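Local coordinates for stage II sporulation protein E (SpoIIE) (Moorella thermoacetica, PDB 3ZT9), which is probably a manganese-dependent phosphatase of the PP2C clan, with a role in signal transduction linked to the bacterial stressosome, at residues E16-G20 with H42-A47; L34-D38 with F145-D150; L162-T168 with V189-R193. All coordinates share one frame; numbering follows the deposited sequence.

Contact 1: E16-G20 with H42-A47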
ATOM      1  N   GLU A  16      10.830   1.272 -18.978  1.00 20.29           N
ATOM      2  CA  GLU A  16      10.243   2.586 -18.621  1.00 30.87           C
ATOM      3  C   GLU A  16      11.231   3.460 -17.823  1.00 26.90           C
ATOM      4  O   GLU A  16      12.131   2.951 -17.148  1.00 26.44           O
ATOM      5  CB  GLU A  16       8.949   2.420 -17.808  1.00 27.54           C
ATOM      6  CG  GLU A  16       7.938   1.453 -18.401  1.00 29.99           C
ATOM      7  CD  GLU A  16       7.376   1.897 -19.744  1.00 41.01           C
ATOM      8  OE1 GLU A  16       7.253   3.122 -19.986  1.00 37.08           O
ATOM      9  OE2 GLU A  16       7.042   0.997 -20.550  1.00 49.63           O
ATOM     10  N   ILE A  17      11.088   4.777 -17.923  1.00 24.10           N
ATOM     11  CA  ILE A  17      11.906   5.673 -17.121  1.00 29.61           C
ATOM     12  C   ILE A  17      11.160   6.272 -15.931  1.00 32.03           C
ATOM     13  O   ILE A  17      11.766   6.993 -15.150  1.00 45.85           O
ATOM     14  CB  ILE A  17      12.501   6.836 -17.964  1.00 28.74           C
ATOM     15  CG1 ILE A  17      11.387   7.610 -18.674  1.00 38.27           C
ATOM     16  CG2 ILE A  17      13.531   6.312 -18.959  1.00 36.41           C
ATOM     17  CD1 ILE A  17      11.859   8.958 -19.202  1.00 52.28           C
ATOM     18  N   ALA A  18       9.862   5.993 -15.796  1.00 21.07           N
ATOM     19  CA  ALA A  18       9.095   6.416 -14.625  1.00 21.57           C
ATOM     20  C   ALA A  18       8.286   5.229 -14.127  1.00 18.41           C
ATOM     21  O   ALA A  18       7.752   4.450 -14.923  1.00 21.21           O
ATOM     22  CB  ALA A  18       8.143   7.582 -14.938  1.00 29.35           C
ATOM     23  N   CYS A  19       8.263   5.075 -12.820  1.00 16.87           N
ATOM     24  CA  CYS A  19       7.524   3.985 -12.189  1.00 18.45           C
ATOM     25  C   CYS A  19       6.057   4.328 -12.035  1.00 20.32           C
ATOM     26  O   CYS A  19       5.706   5.324 -11.423  1.00 14.98           O
ATOM     27  CB  CYS A  19       8.139   3.642 -10.820  1.00 17.46           C
ATOM     28  SG  CYS A  19       7.298   2.332  -9.903  1.00 18.31           S
ATOM     29  N   GLY A  20       5.188   3.478 -12.578  1.00 16.09           N
ATOM     30  CA  GLY A  20       3.756   3.733 -12.497  1.00 14.34           C
ATOM     31  C   GLY A  20       3.073   3.412 -11.185  1.00 15.33           C
ATOM     32  O   GLY A  20       1.876   3.615 -11.059  1.00 19.36           O
ATOM     33  N   HIS A  42       1.238   1.530 -17.430  1.00 19.02           N
ATOM     34  CA  HIS A  42       2.607   1.815 -17.014  0.54 20.76           C
ATOM     35  C   HIS A  42       3.066   3.156 -17.575  1.00 20.06           C
ATOM     36  O   HIS A  42       2.325   3.840 -18.269  1.00 21.38           O
ATOM     37  CB  HIS A  42       3.570   0.681 -17.437  0.54 29.46           C
ATOM     38  CG  HIS A  42       3.459   0.275 -18.879  0.54 30.25           C
ATOM     39  ND1 HIS A  42       4.245   0.819 -19.872  0.54 35.85           N
ATOM     40  CD2 HIS A  42       2.664  -0.637 -19.490  0.54 32.45           C
ATOM     41  CE1 HIS A  42       3.938   0.266 -21.034  0.54 19.30           C
ATOM     42  NE2 HIS A  42       2.976  -0.615 -20.830  0.54 35.69           N
ATOM     43  N   GLY A  43       4.279   3.540 -17.243  1.00 16.02           N
ATOM     44  CA  GLY A  43       4.859   4.736 -17.827  1.00 22.90           C
ATOM     45  C   GLY A  43       4.435   6.009 -17.100  1.00 16.62           C
ATOM     46  O   GLY A  43       3.791   5.958 -16.068  1.00 17.52           O
ATOM     47  N   PRO A  44       4.818   7.173 -17.650  1.00 21.47           N
ATOM     48  CA  PRO A  44       4.575   8.436 -16.935  1.00 17.08           C
ATOM     49  C   PRO A  44       3.079   8.752 -16.721  1.00 23.12           C
ATOM     50  O   PRO A  44       2.750   9.430 -15.767  1.00 19.09           O
ATOM     51  CB  PRO A  44       5.200   9.505 -17.872  1.00 24.68           C
ATOM     52  CG  PRO A  44       6.130   8.757 -18.781  1.00 24.25           C
ATOM     53  CD  PRO A  44       5.549   7.369 -18.920  1.00 27.44           C
ATOM     54  N   GLU A  45       2.175   8.309 -17.598  1.00 19.32           N
ATOM     55  CA  GLU A  45       0.752   8.572 -17.337  1.00 17.84           C
ATOM     56  C   GLU A  45       0.239   7.754 -16.162  1.00 21.12           C
ATOM     57  O   GLU A  45      -0.566   8.240 -15.385  1.00 19.83           O
ATOM     58  CB  GLU A  45      -0.099   8.322 -18.599  1.00 21.14           C
ATOM     59  CG  GLU A  45       0.319   9.265 -19.720  1.00 28.85           C
ATOM     60  CD  GLU A  45       0.164   8.652 -21.080  1.00 55.29           C
ATOM     61  OE1 GLU A  45       1.021   7.819 -21.442  1.00 67.07           O
ATOM     62  OE2 GLU A  45      -0.804   9.004 -21.781  1.00 59.70           O
ATOM     63  N   ALA A  46       0.739   6.528 -16.007  1.00 17.93           N
ATOM     64  CA  ALA A  46       0.376   5.729 -14.849  1.00 16.26           C
ATOM     65  C   ALA A  46       0.996   6.331 -13.599  1.00 15.25           C
ATOM     66  O   ALA A  46       0.360   6.366 -12.568  1.00 16.68           O
ATOM     67  CB  ALA A  46       0.831   4.281 -15.019  1.00 21.54           C
ATOM     68  N   ALA A  47       2.242   6.798 -13.713  1.00 16.91           N
ATOM     69  CA  ALA A  47       2.935   7.372 -12.579  1.00 16.53           C
ATOM     70  C   ALA A  47       2.186   8.629 -12.097  1.00 16.85           C
ATOM     71  O   ALA A  47       2.024   8.862 -10.892  1.00 16.04           O
ATOM     72  CB  ALA A  47       4.391   7.732 -12.990  1.00 16.37           C
TER
HETATM   73  O   HOH W   1       6.316   2.320 -15.829  1.00 21.42           O
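Glu16 brings its carboxylate up to the ND1 corner of the His42 imidazole, with OE2 2.9 Å from ND1 and the carboxylate and ring planes 55° apart. The glutamate chain is bent at its second torsion (chi2 -64°), which turns the acid toward the turn leading into helix 43-60 and leaves OE1 3.6 Å from CA of Gly43. The ring is modelled in two conformers, so the approach is doubtful in detail. Replacing Glu16 by an alanine would probably take the carboxylate from beside ND1 and open a gap over Gly43 CA, leaving the ring held less firmly on that side. Between the segments a water donates to Ala18 O (2.7 Å) and accepts from Gly43 N, linking the two backbones; further along, Gly20 CA lies 3.6 Å from Ala47 N. Small residues suit the rest of the interface. Ala47 sets its CB 3.2 Å from Cys19 O, and Ala18 CB rests 4.2 Å from the same methyl. A side chain on Gly20 would run into Ala46 CB, while at Gly43 a CB would jam against the carbonyl O of His42 and clash with Pro44 CD. Ala47 N bonds to Gly43 O. Gly20 also pairs through its backbone with Gly39, a manganese ligand. The loop thus packs against a strand-turn-helix whose glycine-rich turn, through the carbonyls of Gly39 and Gly41, supplies part of a metal site of this PP2C-clan domain.

Contact 2: L34-D38 with F145-D150. With MN (manganese (II) ion), chain C; MN (manganese (II) ion), chain B.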
ATOM      1  N   LEU A  34       0.190   4.057   5.734  1.00 12.96           N
ATOM      2  CA  LEU A  34       1.009   3.327   4.771  1.00 11.24           C
ATOM      3  C   LEU A  34       0.162   3.116   3.544  1.00 11.67           C
ATOM      4  O   LEU A  34      -0.905   2.537   3.660  1.00 14.96           O
ATOM      5  CB  LEU A  34       1.378   1.920   5.322  1.00 13.29           C
ATOM      6  CG  LEU A  34       1.990   1.867   6.735  1.00 13.40           C
ATOM      7  CD1 LEU A  34       2.021   0.417   7.191  1.00 22.45           C
ATOM      8  CD2 LEU A  34       3.391   2.417   6.736  1.00 17.15           C
ATOM      9  N   ALA A  35       0.637   3.522   2.372  1.00 11.74           N
ATOM     10  CA  ALA A  35      -0.204   3.423   1.196  1.00 13.34           C
ATOM     11  C   ALA A  35       0.594   3.009  -0.017  1.00 12.80           C
ATOM     12  O   ALA A  35       1.754   3.430  -0.189  1.00 12.43           O
ATOM     13  CB  ALA A  35      -0.916   4.793   0.905  1.00 16.17           C
ATOM     14  N   VAL A  36      -0.051   2.222  -0.891  1.00 12.81           N
ATOM     15  CA  VAL A  36       0.555   1.926  -2.190  1.00 12.91           C
ATOM     16  C   VAL A  36      -0.486   2.179  -3.262  1.00 11.84           C
ATOM     17  O   VAL A  36      -1.614   1.750  -3.132  1.00 13.57           O
ATOM     18  CB  VAL A  36       1.057   0.436  -2.293  1.00 14.98           C
ATOM     19  CG1 VAL A  36       1.553   0.116  -3.699  1.00 16.11           C
ATOM     20  CG2 VAL A  36       2.192   0.157  -1.251  1.00 13.66           C
ATOM     21  N   GLY A  37      -0.091   2.829  -4.348  1.00 13.60           N
ATOM     22  CA  GLY A  37      -1.007   3.027  -5.458  1.00 13.63           C
ATOM     23  C   GLY A  37      -0.374   2.429  -6.710  1.00 12.14           C
ATOM     24  O   GLY A  37       0.856   2.371  -6.843  1.00 14.66           O
ATOM     25  N   ASP A  38      -1.223   2.002  -7.642  1.00 12.44           N
ATOM     26  CA  ASP A  38      -0.739   1.472  -8.907  1.00 12.49           C
ATOM     27  C   ASP A  38      -1.557   2.152  -9.984  1.00 14.83           C
ATOM     28  O   ASP A  38      -2.729   1.870 -10.096  1.00 13.57           O
ATOM     29  CB  ASP A  38      -0.969  -0.067  -8.909  1.00 16.70           C
ATOM     30  CG  ASP A  38      -0.646  -0.732 -10.240  1.00 18.17           C
ATOM     31  OD1 ASP A  38      -0.451  -0.013 -11.241  1.00 14.20           O
ATOM     32  OD2 ASP A  38      -0.604  -1.983 -10.297  1.00 17.54           O
ATOM     33  N   PHE A 145       3.431  -5.411   8.783  1.00 14.58           N
ATOM     34  CA  PHE A 145       2.513  -5.079   7.695  1.00 15.09           C
ATOM     35  C   PHE A 145       3.284  -5.213   6.389  1.00 20.60           C
ATOM     36  O   PHE A 145       4.408  -4.734   6.273  1.00 16.40           O
ATOM     37  CB  PHE A 145       2.036  -3.626   7.838  1.00 12.65           C
ATOM     38  CG  PHE A 145       1.156  -3.370   9.053  1.00 16.04           C
ATOM     39  CD1 PHE A 145       1.689  -3.310  10.337  1.00 22.34           C
ATOM     40  CD2 PHE A 145      -0.202  -3.206   8.905  1.00 15.48           C
ATOM     41  CE1 PHE A 145       0.856  -3.102  11.446  1.00 20.28           C
ATOM     42  CE2 PHE A 145      -1.033  -3.021   9.992  1.00 20.13           C
ATOM     43  CZ  PHE A 145      -0.494  -2.950  11.274  1.00 20.21           C
ATOM     44  N   LEU A 146       2.690  -5.863   5.400  1.00 14.61           N
ATOM     45  CA  LEU A 146       3.289  -5.954   4.085  1.00 13.01           C
ATOM     46  C   LEU A 146       2.235  -5.401   3.098  1.00 10.54           C
ATOM     47  O   LEU A 146       1.053  -5.775   3.191  1.00 11.68           O
ATOM     48  CB  LEU A 146       3.549  -7.433   3.723  1.00 13.58           C
ATOM     49  CG  LEU A 146       3.856  -7.682   2.238  1.00 16.48           C
ATOM     50  CD1 LEU A 146       5.236  -7.151   1.785  1.00 14.91           C
ATOM     51  CD2 LEU A 146       3.747  -9.173   2.012  1.00 19.08           C
ATOM     52  N   ILE A 147       2.634  -4.512   2.188  1.00 10.77           N
ATOM     53  CA  ILE A 147       1.716  -4.012   1.178  1.00 10.58           C
ATOM     54  C   ILE A 147       2.477  -4.097  -0.148  1.00 12.58           C
ATOM     55  O   ILE A 147       3.624  -3.684  -0.220  1.00 14.44           O
ATOM     56  CB  ILE A 147       1.257  -2.497   1.413  1.00 13.51           C
ATOM     57  CG1 ILE A 147       0.681  -2.311   2.848  1.00 11.88           C
ATOM     58  CG2 ILE A 147       0.214  -2.069   0.297  1.00 13.08           C
ATOM     59  CD1 ILE A 147       0.265  -0.873   3.238  1.00 22.01           C
ATOM     60  N   HIS A 148       1.854  -4.618  -1.190  1.00 10.88           N
ATOM     61  CA  HIS A 148       2.521  -4.564  -2.486  1.00 13.11           C
ATOM     62  C   HIS A 148       1.559  -4.461  -3.657  1.00 11.21           C
ATOM     63  O   HIS A 148       0.439  -4.941  -3.610  1.00 12.15           O
ATOM     64  CB  HIS A 148       3.486  -5.783  -2.653  1.00 14.18           C
ATOM     65  CG  HIS A 148       2.825  -7.122  -2.605  1.00 12.17           C
ATOM     66  ND1 HIS A 148       2.203  -7.687  -3.704  1.00 13.94           N
ATOM     67  CD2 HIS A 148       2.695  -8.021  -1.595  1.00 16.21           C
ATOM     68  CE1 HIS A 148       1.722  -8.876  -3.368  1.00 20.16           C
ATOM     69  NE2 HIS A 148       1.993  -9.093  -2.094  1.00 17.92           N
ATOM     70  N   SER A 149       2.009  -3.810  -4.729  1.00 11.46           N
ATOM     71  CA  SER A 149       1.207  -3.818  -5.963  1.00 12.80           C
ATOM     72  C   SER A 149       1.249  -5.185  -6.612  1.00 15.51           C
ATOM     73  O   SER A 149       1.986  -6.080  -6.170  1.00 13.78           O
ATOM     74  CB  SER A 149       1.781  -2.813  -6.959  1.00 14.43           C
ATOM     75  OG  SER A 149       3.071  -3.200  -7.398  1.00 15.13           O
ATOM     76  N   ASP A 150       0.448  -5.361  -7.667  1.00 12.61           N
ATOM     77  CA  ASP A 150       0.378  -6.652  -8.352  1.00 12.55           C
ATOM     78  C   ASP A 150       1.630  -6.907  -9.202  1.00 19.13           C
ATOM     79  O   ASP A 150       1.692  -7.898  -9.930  1.00 18.99           O
ATOM     80  CB  ASP A 150      -0.898  -6.725  -9.190  1.00 14.48           C
ATOM     81  CG  ASP A 150      -0.930  -5.708 -10.322  1.00 21.87           C
ATOM     82  OD1 ASP A 150       0.055  -4.965 -10.529  1.00 15.94           O
ATOM     83  OD2 ASP A 150      -1.950  -5.673 -11.009  1.00 19.04           O
TER
HETATM   84 MN    MN C1195       0.498  -3.283 -11.735  1.00 18.04          MN
HETATM   85 MN    MN B1194       0.024   0.177 -13.324  1.00 18.42          MN
HETATM   86  O   HOH W   2      -1.553  -3.467  -8.298  1.00 13.74           O
HETATM   87  O   HOH W   3      -1.292  -3.722 -13.003  1.00 17.41           O
HETATM   88  O   HOH W   4       1.947   0.755 -12.469  1.00 18.59           O
HETATM   89  O   HOH W   5      -1.794  -1.137 -13.826  1.00 26.06           O
HETATM   90  O   HOH W   6       0.636  -1.959 -13.527  1.00 19.24           O
HETATM   91  O   HOH W   7       2.305  -2.465 -10.791  1.00 15.15           O
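Val36 and Ile147 meet in the middle of a beta sandwich of the PP2C type, where strand 31-39 of one sheet lies over strand 144-148 of the other. The two run nearly parallel, 16° apart, with axes 7.2 Å from each other. Here packing is tight: the CG2 methyls of Val36 and Ile147 approach to 3.4 Å, closer than usual for carbons, as the side chains slide past each other in opposite directions. Ile147 holds CG1 beside its backbone N (chi1 -53°), which, with chi2 extended, carries CD1 across toward the facing strand, 3.7 Å from Leu34 CB. Leu34 then reaches with CD1 to the CB of Phe145. Branched aliphatic residues suit this place, since they fill the space between sheets with no polar group to satisfy.

At the other end of the strands, hydrocarbon gives way to metal and water. Asp38 bridges two manganese ions, OD1 binding one at 2.1 Å and OD2 the other at 2.2 Å. Asp150 OD1 binds the second ion too, its carboxylate turned 77° from that of Asp38, and Asp185 completes this ion's protein ligands. Asp150 OD2 is steadied by Asn103, and Ser149 OG by Asp21. One water binds both ions, an arrangement that in PP2C phosphatases is thought to supply the nucleophile. A further water, bound to neither ion, accepts from Asp150 N at 2.8 Å and donates to Asp38 OD2 at 2.7 Å.

Contact 3: L162-T168 with V189-R193. With MN (manganese (II) ion), chain D.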
ATOM      1  N   LEU A 162       9.586 -11.893   6.600  1.00 21.41           N
ATOM      2  CA  LEU A 162       9.222 -10.611   7.216  1.00 17.01           C
ATOM      3  C   LEU A 162       9.660 -10.529   8.690  1.00 21.37           C
ATOM      4  O   LEU A 162       9.867  -9.439   9.205  1.00 25.01           O
ATOM      5  CB  LEU A 162       7.720 -10.362   7.053  1.00 24.62           C
ATOM      6  CG  LEU A 162       7.240 -10.545   5.583  1.00 25.10           C
ATOM      7  CD1 LEU A 162       5.712 -10.550   5.519  1.00 31.02           C
ATOM      8  CD2 LEU A 162       7.774  -9.490   4.696  1.00 24.57           C
ATOM      9  N   ALA A 163       9.869 -11.675   9.331  1.00 19.03           N
ATOM     10  CA  ALA A 163      10.320 -11.695  10.728  1.00 17.70           C
ATOM     11  C   ALA A 163      11.854 -11.848  10.812  1.00 19.83           C
ATOM     12  O   ALA A 163      12.403 -12.071  11.890  1.00 17.78           O
ATOM     13  CB  ALA A 163       9.634 -12.822  11.485  1.00 23.56           C
ATOM     14  N   ASN A 164      12.541 -11.740   9.677  1.00 17.22           N
ATOM     15  CA  ASN A 164      14.004 -11.788   9.695  1.00 16.05           C
ATOM     16  C   ASN A 164      14.567 -10.385   9.940  1.00 16.98           C
ATOM     17  O   ASN A 164      14.463  -9.508   9.080  1.00 17.34           O
ATOM     18  CB  ASN A 164      14.559 -12.319   8.364  1.00 13.69           C
ATOM     19  CG  ASN A 164      16.028 -12.663   8.474  1.00 23.30           C
ATOM     20  OD1 ASN A 164      16.793 -11.842   8.920  1.00 23.96           O
ATOM     21  ND2 ASN A 164      16.418 -13.877   8.096  1.00 19.67           N
ATOM     22  N   TYR A 165      15.152 -10.176  11.117  1.00 14.95           N
ATOM     23  CA  TYR A 165      15.659  -8.878  11.478  1.00 16.66           C
ATOM     24  C   TYR A 165      17.163  -8.788  11.287  1.00 17.73           C
ATOM     25  O   TYR A 165      17.741  -7.800  11.703  1.00 17.27           O
ATOM     26  CB  TYR A 165      15.305  -8.532  12.933  1.00 15.00           C
ATOM     27  CG  TYR A 165      13.838  -8.200  13.142  1.00 16.68           C
ATOM     28  CD1 TYR A 165      12.906  -9.195  13.375  1.00 15.15           C
ATOM     29  CD2 TYR A 165      13.399  -6.857  13.123  1.00 17.79           C
ATOM     30  CE1 TYR A 165      11.585  -8.860  13.580  1.00 15.43           C
ATOM     31  CE2 TYR A 165      12.095  -6.529  13.337  1.00 18.16           C
ATOM     32  CZ  TYR A 165      11.179  -7.528  13.557  1.00 17.23           C
ATOM     33  OH  TYR A 165       9.828  -7.196  13.763  1.00 16.35           O
ATOM     34  N   ARG A 166      17.773  -9.799  10.634  1.00 13.88           N
ATOM     35  CA  ARG A 166      19.174  -9.673  10.227  1.00 14.14           C
ATOM     36  C   ARG A 166      19.337  -8.710   9.070  1.00 20.92           C
ATOM     37  O   ARG A 166      20.422  -8.223   8.848  1.00 18.01           O
ATOM     38  CB  ARG A 166      19.743 -11.037   9.858  1.00 14.74           C
ATOM     39  CG  ARG A 166      19.571 -11.963  11.032  1.00 18.55           C
ATOM     40  CD  ARG A 166      20.155 -13.357  10.828  1.00 25.80           C
ATOM     41  NE  ARG A 166      19.949 -14.154  12.050  1.00 26.79           N
ATOM     42  CZ  ARG A 166      19.798 -15.475  12.077  1.00 32.33           C
ATOM     43  NH1 ARG A 166      19.842 -16.152  10.919  1.00 25.67           N
ATOM     44  NH2 ARG A 166      19.583 -16.103  13.254  1.00 21.95           N
ATOM     45  N   LEU A 167      18.263  -8.487   8.317  1.00 15.54           N
ATOM     46  CA  LEU A 167      18.189  -7.412   7.333  1.00 12.69           C
ATOM     47  C   LEU A 167      17.328  -6.295   7.926  1.00 13.55           C
ATOM     48  O   LEU A 167      16.418  -6.524   8.740  1.00 15.21           O
ATOM     49  CB  LEU A 167      17.535  -7.886   6.023  1.00 14.75           C
ATOM     50  CG  LEU A 167      18.343  -8.761   5.070  1.00 20.64           C
ATOM     51  CD1 LEU A 167      18.668 -10.084   5.713  1.00 32.35           C
ATOM     52  CD2 LEU A 167      17.530  -8.971   3.806  1.00 24.58           C
ATOM     53  N   THR A 168      17.613  -5.064   7.506  1.00 14.95           N
ATOM     54  CA  THR A 168      16.763  -3.950   7.894  1.00 19.45           C
ATOM     55  C   THR A 168      15.494  -4.000   7.045  1.00 16.35           C
ATOM     56  O   THR A 168      15.469  -4.626   6.000  1.00 15.50           O
ATOM     57  CB  THR A 168      17.417  -2.578   7.654  1.00 16.37           C
ATOM     58  OG1 THR A 168      17.586  -2.367   6.258  1.00 18.19           O
ATOM     59  CG2 THR A 168      18.758  -2.493   8.340  1.00 21.35           C
ATOM     60  N   VAL A 189       6.591  -2.024  -2.922  1.00 11.42           N
ATOM     61  CA  VAL A 189       6.452  -2.825  -1.713  1.00 12.14           C
ATOM     62  C   VAL A 189       6.737  -1.969  -0.513  1.00 15.04           C
ATOM     63  O   VAL A 189       7.727  -1.235  -0.529  1.00 14.52           O
ATOM     64  CB  VAL A 189       7.520  -3.950  -1.641  1.00 20.71           C
ATOM     65  CG1 VAL A 189       7.165  -4.919  -0.467  1.00 16.12           C
ATOM     66  CG2 VAL A 189       7.623  -4.695  -2.951  1.00 28.26           C
ATOM     67  N   ILE A 190       5.927  -2.124   0.548  1.00 11.45           N
ATOM     68  CA  ILE A 190       6.225  -1.522   1.858  1.00 10.71           C
ATOM     69  C   ILE A 190       6.224  -2.628   2.912  1.00 13.67           C
ATOM     70  O   ILE A 190       5.366  -3.502   2.872  1.00 12.50           O
ATOM     71  CB  ILE A 190       5.124  -0.507   2.262  1.00 13.49           C
ATOM     72  CG1 ILE A 190       5.146   0.673   1.280  1.00 13.35           C
ATOM     73  CG2 ILE A 190       5.363   0.002   3.662  1.00 15.43           C
ATOM     74  CD1 ILE A 190       3.995   1.692   1.568  1.00 15.48           C
ATOM     75  N   VAL A 191       7.193  -2.632   3.828  1.00 11.42           N
ATOM     76  CA  VAL A 191       7.108  -3.485   5.015  1.00 14.58           C
ATOM     77  C   VAL A 191       7.275  -2.560   6.214  1.00 16.03           C
ATOM     78  O   VAL A 191       8.153  -1.724   6.175  1.00 16.03           O
ATOM     79  CB  VAL A 191       8.242  -4.519   5.026  1.00 19.39           C
ATOM     80  CG1 VAL A 191       8.344  -5.185   6.406  1.00 17.99           C
ATOM     81  CG2 VAL A 191       8.023  -5.583   3.880  1.00 18.41           C
ATOM     82  N   ALA A 192       6.429  -2.718   7.230  1.00 12.53           N
ATOM     83  CA  ALA A 192       6.496  -1.944   8.482  1.00 13.09           C
ATOM     84  C   ALA A 192       6.478  -2.930   9.644  1.00 17.46           C
ATOM     85  O   ALA A 192       5.664  -3.848   9.661  1.00 18.21           O
ATOM     86  CB  ALA A 192       5.311  -1.003   8.593  1.00 14.82           C
ATOM     87  N   ARG A 193       7.364  -2.762  10.622  1.00 13.62           N
ATOM     88  CA  ARG A 193       7.343  -3.677  11.754  1.00 16.23           C
ATOM     89  C   ARG A 193       7.966  -3.065  12.970  1.00 20.11           C
ATOM     90  O   ARG A 193       8.751  -2.128  12.842  1.00 17.90           O
ATOM     91  CB  ARG A 193       8.105  -4.928  11.387  1.00 22.41           C
ATOM     92  CG  ARG A 193       9.540  -4.631  11.005  1.00 20.06           C
ATOM     93  CD  ARG A 193      10.201  -5.841  10.337  1.00 17.31           C
ATOM     94  NE  ARG A 193      11.602  -5.531  10.134  1.00 16.51           N
ATOM     95  CZ  ARG A 193      12.504  -6.397   9.693  1.00 20.55           C
ATOM     96  NH1 ARG A 193      12.154  -7.629   9.365  1.00 20.86           N
ATOM     97  NH2 ARG A 193      13.748  -6.001   9.592  1.00 21.06           N
ATOM     98  OXT ARG A 193       7.704  -3.540  14.069  1.00 15.44           O
TER
HETATM   99 MN    MN D1196       8.925  -3.507  16.055  0.69 17.60          MN
HETATM  100  O   HOH W   8       9.610  -5.565  15.972  1.00 19.55           O
HETATM  101  O   HOH W   9      10.780  -3.205  14.770  1.00 34.45           O
HETATM  102  O   HOH W  10      10.385  -3.465  17.744  1.00 26.88           O
HETATM  103  O   HOH W  11       8.419  -1.354  16.170  1.00 28.21           O
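Arg193, the last residue of the chain, works at both ends: its guanidinium is gripped by three backbone carbonyls of 162-168, while its terminal carboxylate binds manganese through OXT at 2.3 Å. NH1 donates to Leu162 O (2.9 Å) and Asn164 O (3.0 Å), and NH2 to Leu167 O (2.9 Å). All three acceptors lie near the guanidinium plane, though NH1 comes in from above the planes of its two carbonyls. The chain is extended from CG to NE (chi2 -167°, chi3 -174°), long enough to carry the charge from the strand end into the curve of the loop. Tyr165 stacks on one guanidinium face, planes 21° apart, and CZ of Arg193 stands 3.9 Å from the centroid of the Tyr165 ring in a cation-pi contact. This leaves the NH edges to the carbonyls, and NE forms a salt bridge with Glu5. Tyr165 OH bonds a water held by the same manganese, which Glu141 also binds. Further back along the strand, Leu162 CD2 packs on Val191 CG2 at 4.0 Å. Within the loop Asn164 OD1 accepts from Arg166 N, an Asx turn, and Thr168 forms the N-cap of helix 169-180. A cation-pi stack and three carbonyl bonds thus tie the last strand of the sandwich to the loop leading into that helix, beside a manganese site at the chain terminus.

How the contacts relate
Contact 2 lies in the core of the protein, close to its centre and almost wholly buried, whereas contacts 1 and 3 lie further out and are only partly buried. Contact 1 continues the strand of contact 2 through the metal-binding turn into helix 43-60, but the two share no further touch. Contacts 2 and 3 are joined more closely: strands 144-148 and 187-192 are neighbours in one sheet, and Ile190 also packs on Val36. Chemistry follows position. Aliphatic packing dominates the centre, with carboxylates and a metal pair at its end; contact 1 relies on small residues and a bridging water, contact 3 on a cationic side chain held by carbonyls.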